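Local coordinates for protein FeeM (Uncultured bacterium, PDB 2G0B) that probably joins a fatty acyl group, delivered by an acyl carrier protein, to the amino group of tyrosine, making long-chain N-acyl amino acids, at residues R10-P15 / A49-L54; D19-I24 / Y61-I66; K93-V98 / D137-S142. One frame throughout, in Å; residues are numbered along the deposited sequence.

Contact 1: R10-P15 / A49-L54; sequences RILVAP and ATTFGL
Arg10 and Gly53 form an antiparallel hydrogen-bonded pair, with Gly53 N giving to Arg10 O at 2.8 Å and Arg10 N to Gly53 O at 3.1 Å. The next pair, Ile11 with Phe52, is non-hydrogen-bonded, and the ladder resumes as Leu12 N gives to Thr51 O at 2.8 Å. The chain then turns toward helix 15-31, with Ala14 at its N-cap position.

Leu12 does most of the side-chain work. With CG anti to its carbonyl carbon (chi1 -62°), it lays its forked end back over strand 49-54. One branch, CD1, meets Thr51 CG2 at 3.9 Å; the other, CD2, rests on Gly53 CA at 3.8 Å. Glycine suits that place, having no side chain to compete with the leucine for room above the strand. Thr51 shows Leu12 its methyl while its hydroxyl is bonded to Ser65 on strand 59-68, so a beta-branched residue serves greasy and polar neighbours at once. Away from Leu12, Ile11 lies alongside Phe52, its CG1 3.5 Å from ring atom CE1, approaching the ring obliquely. The phenyl group belongs to the layer that packs on Leu123 and Met126 of helix 121-133. Arg10, at the margin, pairs with Glu17 and makes a cation-pi contact with Phe55.

Strand 7-11 is one of the two outermost strands of the sheet, and its short exit leads directly into the first helix: the opening strand-helix unit of the GNAT acyltransferase fold, to whose clan the FeeM family belongs.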
loop_
_atom_site.group_PDB
_atom_site.type_symbol
_atom_site.label_atom_id
_atom_site.label_comp_id
_atom_site.label_asym_id
_atom_site.label_seq_id
_atom_site.Cartn_x
_atom_site.Cartn_y
_atom_site.Cartn_z
ATOM N N ARG A 10 -3.680 10.539 -8.756
ATOM C CA ARG A 10 -2.563 11.496 -8.678
ATOM C C ARG A 10 -1.888 11.562 -7.286
ATOM O O ARG A 10 -2.398 11.008 -6.317
ATOM C CB ARG A 10 -3.019 12.886 -9.113
ATOM C CG ARG A 10 -3.958 13.542 -8.156
ATOM C CD ARG A 10 -4.227 14.972 -8.473
ATOM N NE ARG A 10 -4.961 15.614 -7.398
ATOM C CZ ARG A 10 -6.227 15.991 -7.481
ATOM N NH1 ARG A 10 -6.922 15.798 -8.602
ATOM N NH2 ARG A 10 -6.808 16.563 -6.448
ATOM N N ILE A 11 -0.733 12.227 -7.214
ATOM C CA ILE A 11 -0.039 12.435 -5.946
ATOM C C ILE A 11 -0.818 13.443 -5.126
ATOM O O ILE A 11 -1.244 14.457 -5.648
ATOM C CB ILE A 11 1.421 12.941 -6.195
ATOM C CG1 ILE A 11 2.302 11.800 -6.726
ATOM C CG2 ILE A 11 2.029 13.534 -4.920
ATOM C CD1 ILE A 11 3.684 12.235 -7.230
ATOM N N LEU A 12 -1.041 13.146 -3.856
ATOM C CA LEU A 12 -1.752 14.075 -2.991
ATOM C C LEU A 12 -0.792 15.101 -2.390
ATOM O O LEU A 12 0.151 14.741 -1.689
ATOM C CB LEU A 12 -2.517 13.323 -1.903
ATOM C CG LEU A 12 -3.610 12.377 -2.403
ATOM C CD1 LEU A 12 -4.458 11.925 -1.256
ATOM C CD2 LEU A 12 -4.477 13.029 -3.474
ATOM N N VAL A 13 -1.043 16.379 -2.670
ATOM C CA VAL A 13 -0.116 17.457 -2.288
ATOM C C VAL A 13 -0.739 18.452 -1.291
ATOM O O VAL A 13 -0.111 18.812 -0.294
ATOM C CB VAL A 13 0.431 18.205 -3.546
ATOM C CG1 VAL A 13 1.284 19.414 -3.152
ATOM C CG2 VAL A 13 1.238 17.255 -4.424
ATOM N N ALA A 14 -1.972 18.877 -1.563
ATOM C CA ALA A 14 -2.676 19.825 -0.693
ATOM C C ALA A 14 -3.063 19.204 0.671
ATOM O O ALA A 14 -3.545 18.080 0.718
ATOM C CB ALA A 14 -3.898 20.371 -1.400
ATOM N N PRO A 15 -2.836 19.944 1.768
ATOM C CA PRO A 15 -3.169 19.480 3.128
ATOM C C PRO A 15 -4.598 18.955 3.313
ATOM O O PRO A 15 -4.796 18.036 4.102
ATOM C CB PRO A 15 -2.959 20.733 3.975
ATOM C CG PRO A 15 -1.913 21.475 3.259
ATOM C CD PRO A 15 -2.192 21.273 1.796
ATOM N N ALA A 49 7.979 9.691 2.824
ATOM C CA ALA A 49 6.666 9.157 2.478
ATOM C C ALA A 49 6.021 9.893 1.296
ATOM O O ALA A 49 6.382 11.029 0.991
ATOM C CB ALA A 49 5.758 9.167 3.680
ATOM N N THR A 50 5.083 9.220 0.626
ATOM C CA THR A 50 4.369 9.779 -0.519
ATOM C C THR A 50 2.962 9.211 -0.561
ATOM O O THR A 50 2.790 8.012 -0.536
ATOM C CB THR A 50 5.119 9.440 -1.838
ATOM O OG1 THR A 50 6.361 10.147 -1.880
ATOM C CG2 THR A 50 4.376 9.989 -3.045
ATOM N N THR A 51 1.957 10.080 -0.618
ATOM C CA THR A 51 0.562 9.641 -0.654
ATOM C C THR A 51 -0.064 9.840 -2.040
ATOM O O THR A 51 0.040 10.913 -2.638
ATOM C CB THR A 51 -0.275 10.382 0.415
ATOM O OG1 THR A 51 0.268 10.140 1.717
ATOM C CG2 THR A 51 -1.684 9.800 0.502
ATOM N N PHE A 52 -0.704 8.792 -2.545
ATOM C CA PHE A 52 -1.445 8.862 -3.792
ATOM C C PHE A 52 -2.939 8.873 -3.484
ATOM O O PHE A 52 -3.358 8.457 -2.400
ATOM C CB PHE A 52 -1.104 7.674 -4.690
ATOM C CG PHE A 52 0.347 7.566 -5.020
ATOM C CD1 PHE A 52 0.916 8.377 -5.992
ATOM C CD2 PHE A 52 1.150 6.654 -4.365
ATOM C CE1 PHE A 52 2.270 8.277 -6.300
ATOM C CE2 PHE A 52 2.501 6.552 -4.665
ATOM C CZ PHE A 52 3.062 7.367 -5.633
ATOM N N GLY A 53 -3.734 9.359 -4.430
ATOM C CA GLY A 53 -5.165 9.419 -4.258
ATOM C C GLY A 53 -5.917 9.030 -5.511
ATOM O O GLY A 53 -5.378 9.070 -6.612
ATOM N N LEU A 54 -7.173 8.657 -5.329
ATOM C CA LEU A 54 -8.019 8.229 -6.413
ATOM C C LEU A 54 -9.312 8.987 -6.324
ATOM O O LEU A 54 -10.005 8.925 -5.311
ATOM C CB LEU A 54 -8.277 6.731 -6.310
ATOM C CG LEU A 54 -8.897 6.002 -7.503
ATOM C CD1 LEU A 54 -8.194 6.338 -8.802
ATOM C CD2 LEU A 54 -8.877 4.516 -7.262
#

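Contact 2: D19-I24 / Y61-I66; sequences DAARRI and YGTISI
Thr63 turns its hydroxyl anti to its own backbone N (chi1 171°), which leaves the methyl CG2 in the crowded position between N and the carbonyl carbon; both branches thereby face Ala21 on the helix. Ile24, whose CG1 stands anti to its carbonyl carbon (chi1 -68°), extends CD1 down to the strand one helical turn further on.

The helix crosses the strand almost at right angles, at 99°, with an axis separation of 8.0 Å, and no hydrogen bond joins the two. Ala21 sits at the crossing: its CB lies 3.7 Å from Thr63 OG1, and its carbonyl O is 3.7 Å from Thr63 CG2. A residue no larger than alanine allows the helix backbone to come this near. The threonine hydroxyl is buried here but is satisfied by Phe52 O on the adjoining strand, so the helix meets a surface whose polar atom is already engaged. Ile24 CD1 comes down beside the peptide between Tyr61 and Gly62, 3.9 Å from Tyr61 C and 4.0 Å from Gly62 N. Tyr61 and Gly62 lie together opposite Leu54 of the next strand, forming a classic beta bulge. Tyr61 itself points away from the helix, its hydroxyl bonded to Lys7. On the outer side of the helix Arg22 and Asp19 form a salt bridge one turn apart, a pairing of charges suited to an exposed surface.

With Ile64 directed from the far side of the strand to helix 121-133 and the bound acyl tyrosine, the arrangement is the helix-on-sheet layer of an alpha/beta sandwich, here the first helix of the GNAT fold laid across strand 59-68.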
loop_
_atom_site.group_PDB
_atom_site.type_symbol
_atom_site.label_atom_id
_atom_site.label_comp_id
_atom_site.label_asym_id
_atom_site.label_seq_id
_atom_site.Cartn_x
_atom_site.Cartn_y
_atom_site.Cartn_z
ATOM N N ASP A 19 -5.757 15.133 4.426
ATOM C CA ASP A 19 -6.696 14.987 5.537
ATOM C C ASP A 19 -7.830 14.067 5.123
ATOM O O ASP A 19 -8.286 13.231 5.911
ATOM C CB ASP A 19 -7.290 16.348 5.926
ATOM C CG ASP A 19 -6.370 17.172 6.812
ATOM O OD1 ASP A 19 -5.409 16.625 7.399
ATOM O OD2 ASP A 19 -6.549 18.391 6.984
ATOM N N ALA A 20 -8.291 14.249 3.880
ATOM C CA ALA A 20 -9.369 13.455 3.308
ATOM C C ALA A 20 -8.926 12.021 3.093
ATOM O O ALA A 20 -9.720 11.091 3.238
ATOM C CB ALA A 20 -9.844 14.065 2.000
ATOM N N ALA A 21 -7.654 11.849 2.743
ATOM C CA ALA A 21 -7.069 10.528 2.589
ATOM C C ALA A 21 -7.044 9.805 3.933
ATOM O O ALA A 21 -7.446 8.650 4.020
ATOM C CB ALA A 21 -5.682 10.629 2.001
ATOM N N ARG A 22 -6.631 10.514 4.985
ATOM C CA ARG A 22 -6.628 9.970 6.344
ATOM C C ARG A 22 -8.031 9.606 6.821
ATOM O O ARG A 22 -8.208 8.659 7.577
ATOM C CB ARG A 22 -6.000 10.961 7.315
ATOM C CG ARG A 22 -5.440 10.315 8.570
ATOM C CD ARG A 22 -4.911 11.292 9.592
ATOM N NE ARG A 22 -4.003 12.249 8.975
ATOM C CZ ARG A 22 -4.200 13.560 8.954
ATOM N NH1 ARG A 22 -5.267 14.086 9.538
ATOM N NH2 ARG A 22 -3.331 14.349 8.342
ATOM N N ARG A 23 -9.020 10.373 6.370
ATOM C CA ARG A 23 -10.417 10.132 6.701
ATOM C C ARG A 23 -10.951 8.850 6.091
ATOM O O ARG A 23 -11.723 8.134 6.729
ATOM C CB ARG A 23 -11.264 11.289 6.243
ATOM C CG ARG A 23 -12.030 11.890 7.326
ATOM C CD ARG A 23 -13.493 11.573 7.313
ATOM N NE ARG A 23 -14.125 12.162 8.487
ATOM C CZ ARG A 23 -15.307 12.764 8.489
ATOM N NH1 ARG A 23 -16.020 12.838 7.379
ATOM N NH2 ARG A 23 -15.784 13.280 9.616
ATOM N N ILE A 24 -10.560 8.577 4.846
ATOM C CA ILE A 24 -10.941 7.344 4.197
ATOM C C ILE A 24 -10.339 6.181 4.968
ATOM O O ILE A 24 -11.058 5.267 5.354
ATOM C CB ILE A 24 -10.517 7.332 2.713
ATOM C CG1 ILE A 24 -11.324 8.358 1.937
ATOM C CG2 ILE A 24 -10.761 5.966 2.091
ATOM C CD1 ILE A 24 -10.625 8.879 0.743
ATOM N N TYR A 61 -11.932 9.056 -3.255
ATOM C CA TYR A 61 -12.540 7.838 -2.750
ATOM C C TYR A 61 -11.559 6.761 -2.347
ATOM O O TYR A 61 -11.924 5.826 -1.642
ATOM C CB TYR A 61 -13.621 7.297 -3.702
ATOM C CG TYR A 61 -13.145 6.661 -4.995
ATOM C CD1 TYR A 61 -12.936 5.280 -5.084
ATOM C CD2 TYR A 61 -13.002 7.423 -6.158
ATOM C CE1 TYR A 61 -12.548 4.684 -6.282
ATOM C CE2 TYR A 61 -12.616 6.839 -7.368
ATOM C CZ TYR A 61 -12.395 5.468 -7.422
ATOM O OH TYR A 61 -12.006 4.877 -8.597
ATOM N N GLY A 62 -10.311 6.898 -2.766
ATOM C CA GLY A 62 -9.320 5.880 -2.484
ATOM C C GLY A 62 -7.949 6.456 -2.353
ATOM O O GLY A 62 -7.638 7.468 -2.962
ATOM N N THR A 63 -7.115 5.809 -1.555
ATOM C CA THR A 63 -5.774 6.311 -1.295
ATOM C C THR A 63 -4.784 5.192 -1.036
ATOM O O THR A 63 -5.162 4.108 -0.600
ATOM C CB THR A 63 -5.789 7.311 -0.119
ATOM O OG1 THR A 63 -4.449 7.627 0.252
ATOM C CG2 THR A 63 -6.362 6.681 1.144
ATOM N N ILE A 64 -3.520 5.455 -1.347
ATOM C CA ILE A 64 -2.420 4.535 -1.047
ATOM C C ILE A 64 -1.146 5.338 -0.832
ATOM O O ILE A 64 -0.923 6.343 -1.494
ATOM C CB ILE A 64 -2.244 3.447 -2.186
ATOM C CG1 ILE A 64 -1.443 2.250 -1.679
ATOM C CG2 ILE A 64 -1.601 4.036 -3.444
ATOM C CD1 ILE A 64 -1.666 0.979 -2.474
ATOM N N SER A 65 -0.341 4.934 0.135
ATOM C CA SER A 65 0.931 5.603 0.373
ATOM C C SER A 65 2.114 4.646 0.288
ATOM O O SER A 65 1.950 3.431 0.298
ATOM C CB SER A 65 0.930 6.325 1.722
ATOM O OG SER A 65 -0.185 7.183 1.857
ATOM N N ILE A 66 3.303 5.213 0.191
ATOM C CA ILE A 66 4.532 4.438 0.169
ATOM C C ILE A 66 5.582 5.127 1.047
ATOM O O ILE A 66 5.780 6.334 0.942
ATOM C CB ILE A 66 5.033 4.242 -1.300
ATOM C CG1 ILE A 66 6.487 3.779 -1.328
ATOM C CG2 ILE A 66 4.862 5.507 -2.125
ATOM C CD1 ILE A 66 6.789 2.836 -2.473
#

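Contact 3: K93-V98 / D137-S142; sequences KLAEVV and DYLCIS. With NLT (N-dodecanoyl-L-tyrosine), chain I.
Lys93 O receives two backbone N-H groups, from Asp137 at 3.0 Å and Tyr138 at 3.1 Å, and Lys93 N gives a hydrogen bond back to Asp137 OD2, on its anti lone pair. This double grip closes the outer end of a parallel ladder whose straightest rung is Cys140 N to Ala95 O (2.8 Å, 175°); Ala95 N to Tyr138 O and Val97 N to Cys140 O complete it. Farther along, Ser142 OG gives to Glu96 OE1 at 3.3 Å. The glutamate chain reaches there by running extended, and its other oxygen, OE2, takes the N-H of Met76, so both oxygens of this buried carboxylate have a partner.

Beyond Cys140 the ladder gives way to the ligand. The amide N of N-dodecanoyl-L-tyrosine binds Ser142 O at 2.9 Å, while the ligand also bonds Gln99 N of the other strand. The directions of the two strand segments differ by 37°, and the acyl chain passes beside them. Val97 divides its methyls accordingly: CG1, anti to the backbone N, touches ligand C5 at 3.7 Å, whereas CG2 crosses to Leu139 CG, also at 3.7 Å. Ile141 CG2 meets the same C5 at 3.8 Å. Branched aliphatic side chains suit a wall that meets a hydrocarbon by van der Waals contact alone. The splay of the two parallel central strands, which in GNAT relatives makes room for the pantetheine arm and acyl group of the donor, here probably serves the acyl chain of the product.

At the other end Leu94 CD2 packs on Tyr138 CB, and the Tyr138 ring stacks on Trp87. Helix 77-89 covers the side of Leu94 and Cys140; helix 121-133, the link of this beta-alpha-beta crossover, covers Val97 and Leu139 with Val127; strands 59-68 and 170-178 flank the pair.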
loop_
_atom_site.group_PDB
_atom_site.type_symbol
_atom_site.label_atom_id
_atom_site.label_comp_id
_atom_site.label_asym_id
_atom_site.label_seq_id
_atom_site.Cartn_x
_atom_site.Cartn_y
_atom_site.Cartn_z
ATOM N N LYS A 93 17.531 -1.204 -1.256
ATOM C CA LYS A 93 16.534 -0.171 -1.114
ATOM C C LYS A 93 15.177 -0.814 -0.880
ATOM O O LYS A 93 14.662 -1.533 -1.734
ATOM C CB LYS A 93 16.505 0.738 -2.345
ATOM C CG LYS A 93 15.893 2.095 -2.074
ATOM C CD LYS A 93 16.130 3.054 -3.201
ATOM C CE LYS A 93 15.363 4.332 -2.957
ATOM N NZ LYS A 93 16.208 5.542 -3.079
ATOM N N LEU A 94 14.633 -0.603 0.310
ATOM C CA LEU A 94 13.312 -1.115 0.642
ATOM C C LEU A 94 12.302 0.009 0.753
ATOM O O LEU A 94 12.659 1.163 1.003
ATOM C CB LEU A 94 13.340 -1.912 1.950
ATOM C CG LEU A 94 14.483 -2.890 2.179
ATOM C CD1 LEU A 94 14.407 -3.432 3.588
ATOM C CD2 LEU A 94 14.451 -4.015 1.166
ATOM N N ALA A 95 11.039 -0.334 0.540
ATOM C CA ALA A 95 9.939 0.595 0.720
ATOM C C ALA A 95 8.700 -0.190 1.063
ATOM O O ALA A 95 8.482 -1.279 0.537
ATOM C CB ALA A 95 9.720 1.410 -0.528
ATOM N N GLU A 96 7.906 0.335 1.980
ATOM C CA GLU A 96 6.689 -0.341 2.376
ATOM C C GLU A 96 5.492 0.405 1.828
ATOM O O GLU A 96 5.385 1.623 1.988
ATOM C CB GLU A 96 6.609 -0.473 3.899
ATOM C CG GLU A 96 5.210 -0.773 4.406
ATOM C CD GLU A 96 5.171 -1.431 5.785
ATOM O OE1 GLU A 96 4.205 -2.196 6.043
ATOM O OE2 GLU A 96 6.072 -1.170 6.619
ATOM N N VAL A 97 4.618 -0.318 1.134
ATOM C CA VAL A 97 3.364 0.247 0.656
ATOM C C VAL A 97 2.337 0.135 1.769
ATOM O O VAL A 97 2.072 -0.960 2.289
ATOM C CB VAL A 97 2.857 -0.453 -0.611
ATOM C CG1 VAL A 97 1.748 0.333 -1.219
ATOM C CG2 VAL A 97 3.976 -0.612 -1.609
ATOM N N VAL A 98 1.732 1.264 2.106
ATOM C CA VAL A 98 1.028 1.398 3.359
ATOM C C VAL A 98 -0.259 2.276 3.216
ATOM O O VAL A 98 -0.404 3.014 2.232
ATOM C CB VAL A 98 2.031 1.960 4.404
ATOM C CG1 VAL A 98 1.690 3.372 4.831
ATOM C CG2 VAL A 98 2.172 1.040 5.556
ATOM N N ASP A 137 14.489 -1.705 -4.695
ATOM C CA ASP A 137 14.728 -3.135 -4.885
ATOM C C ASP A 137 13.527 -3.986 -4.445
ATOM O O ASP A 137 12.954 -4.721 -5.250
ATOM C CB ASP A 137 15.997 -3.579 -4.147
ATOM C CG ASP A 137 17.257 -3.017 -4.768
ATOM O OD1 ASP A 137 17.451 -3.193 -5.993
ATOM O OD2 ASP A 137 18.111 -2.383 -4.111
ATOM N N TYR A 138 13.152 -3.880 -3.171
ATOM C CA TYR A 138 12.038 -4.662 -2.640
ATOM C C TYR A 138 10.871 -3.813 -2.158
ATOM O O TYR A 138 11.036 -2.918 -1.325
ATOM C CB TYR A 138 12.511 -5.600 -1.537
ATOM C CG TYR A 138 13.283 -6.784 -2.061
ATOM C CD1 TYR A 138 14.673 -6.803 -2.039
ATOM C CD2 TYR A 138 12.622 -7.882 -2.592
ATOM C CE1 TYR A 138 15.381 -7.895 -2.532
ATOM C CE2 TYR A 138 13.318 -8.973 -3.081
ATOM C CZ TYR A 138 14.687 -8.979 -3.048
ATOM O OH TYR A 138 15.361 -10.067 -3.536
ATOM N N LEU A 139 9.696 -4.098 -2.706
ATOM C CA LEU A 139 8.462 -3.453 -2.299
ATOM C C LEU A 139 7.754 -4.346 -1.284
ATOM O O LEU A 139 7.280 -5.412 -1.624
ATOM C CB LEU A 139 7.578 -3.246 -3.522
ATOM C CG LEU A 139 6.773 -1.967 -3.665
ATOM C CD1 LEU A 139 7.545 -0.771 -3.191
ATOM C CD2 LEU A 139 6.394 -1.794 -5.103
ATOM N N CYS A 140 7.690 -3.905 -0.034
ATOM C CA CYS A 140 7.134 -4.733 1.040
ATOM C C CYS A 140 5.684 -4.374 1.425
ATOM O O CYS A 140 5.282 -3.209 1.356
ATOM C CB CYS A 140 8.026 -4.655 2.263
ATOM S SG CYS A 140 9.781 -4.909 1.930
ATOM N N ILE A 141 4.910 -5.385 1.821
ATOM C CA ILE A 141 3.521 -5.179 2.259
ATOM C C ILE A 141 3.165 -6.045 3.446
ATOM O O ILE A 141 3.553 -7.214 3.517
ATOM C CB ILE A 141 2.473 -5.433 1.092
ATOM C CG1 ILE A 141 2.717 -6.770 0.394
ATOM C CG2 ILE A 141 2.453 -4.277 0.096
ATOM C CD1 ILE A 141 1.582 -7.225 -0.472
ATOM N N SER A 142 2.432 -5.477 4.391
ATOM C CA SER A 142 1.854 -6.279 5.456
ATOM C C SER A 142 0.357 -6.179 5.322
ATOM O O SER A 142 -0.216 -5.099 5.424
ATOM C CB SER A 142 2.333 -5.819 6.826
ATOM O OG SER A 142 2.050 -4.453 7.017
HETATM N N NLT I . -1.812 -2.728 5.048
HETATM C C1 NLT I . -2.159 -2.336 3.816
HETATM O OL NLT I . -2.813 -1.326 3.584
HETATM C C2 NLT I . -1.711 -3.244 2.682
HETATM C C3 NLT I . -1.142 -2.468 1.487
HETATM C C4 NLT I . -1.215 -3.289 0.189
HETATM C C5 NLT I . -0.672 -2.500 -1.007
HETATM C C6 NLT I . -0.396 -3.381 -2.226
HETATM C C7 NLT I . 0.469 -2.658 -3.261
HETATM C C8 NLT I . 0.357 -3.315 -4.632
HETATM C C9 NLT I . 1.261 -2.663 -5.688
HETATM C C10 NLT I . 1.862 -3.762 -6.562
HETATM C C11 NLT I . 2.885 -3.268 -7.585
HETATM C C12 NLT I . 3.197 -4.382 -8.586
HETATM C CA NLT I . -2.233 -2.066 6.284
HETATM C CB NLT I . -1.681 -2.812 7.494
HETATM C CG NLT I . -2.615 -3.918 7.937
HETATM C CD2 NLT I . -3.916 -3.629 8.323
HETATM C CE2 NLT I . -4.763 -4.645 8.727
HETATM C CZ NLT I . -4.307 -5.947 8.760
HETATM C CE1 NLT I . -3.007 -6.245 8.370
HETATM C CD1 NLT I . -2.159 -5.230 7.960
HETATM O OH NLT I . -5.119 -6.918 9.150
HETATM C C NLT I . -1.732 -0.655 6.381
HETATM O O NLT I . -0.593 -0.402 5.931
HETATM O O2 NLT I . -2.464 0.222 6.908
#

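Overall arrangement
All three contacts involve one mixed sheet, read from its border inward. Contact 1 is its edge, where antiparallel bonding gives way to a loop and charged or exposed residues join buried ones. Contact 2, whose touching residues are all buried, has no cross-bonds and sets a helix on the sheet. The two are coupled because strands 49-56 and 59-68 are neighbours: Phe52 N probably bonds to Ile64 O. Contact 3, beyond the chain's centre, is parallel, richest in hydrogen bonds and lines the ligand most extensively, with four pocket residues, whereas contact 2 contributes Ile64; it meets contact 2 through Ser65 O and Val98 N. Contacts 1 and 3 do not touch.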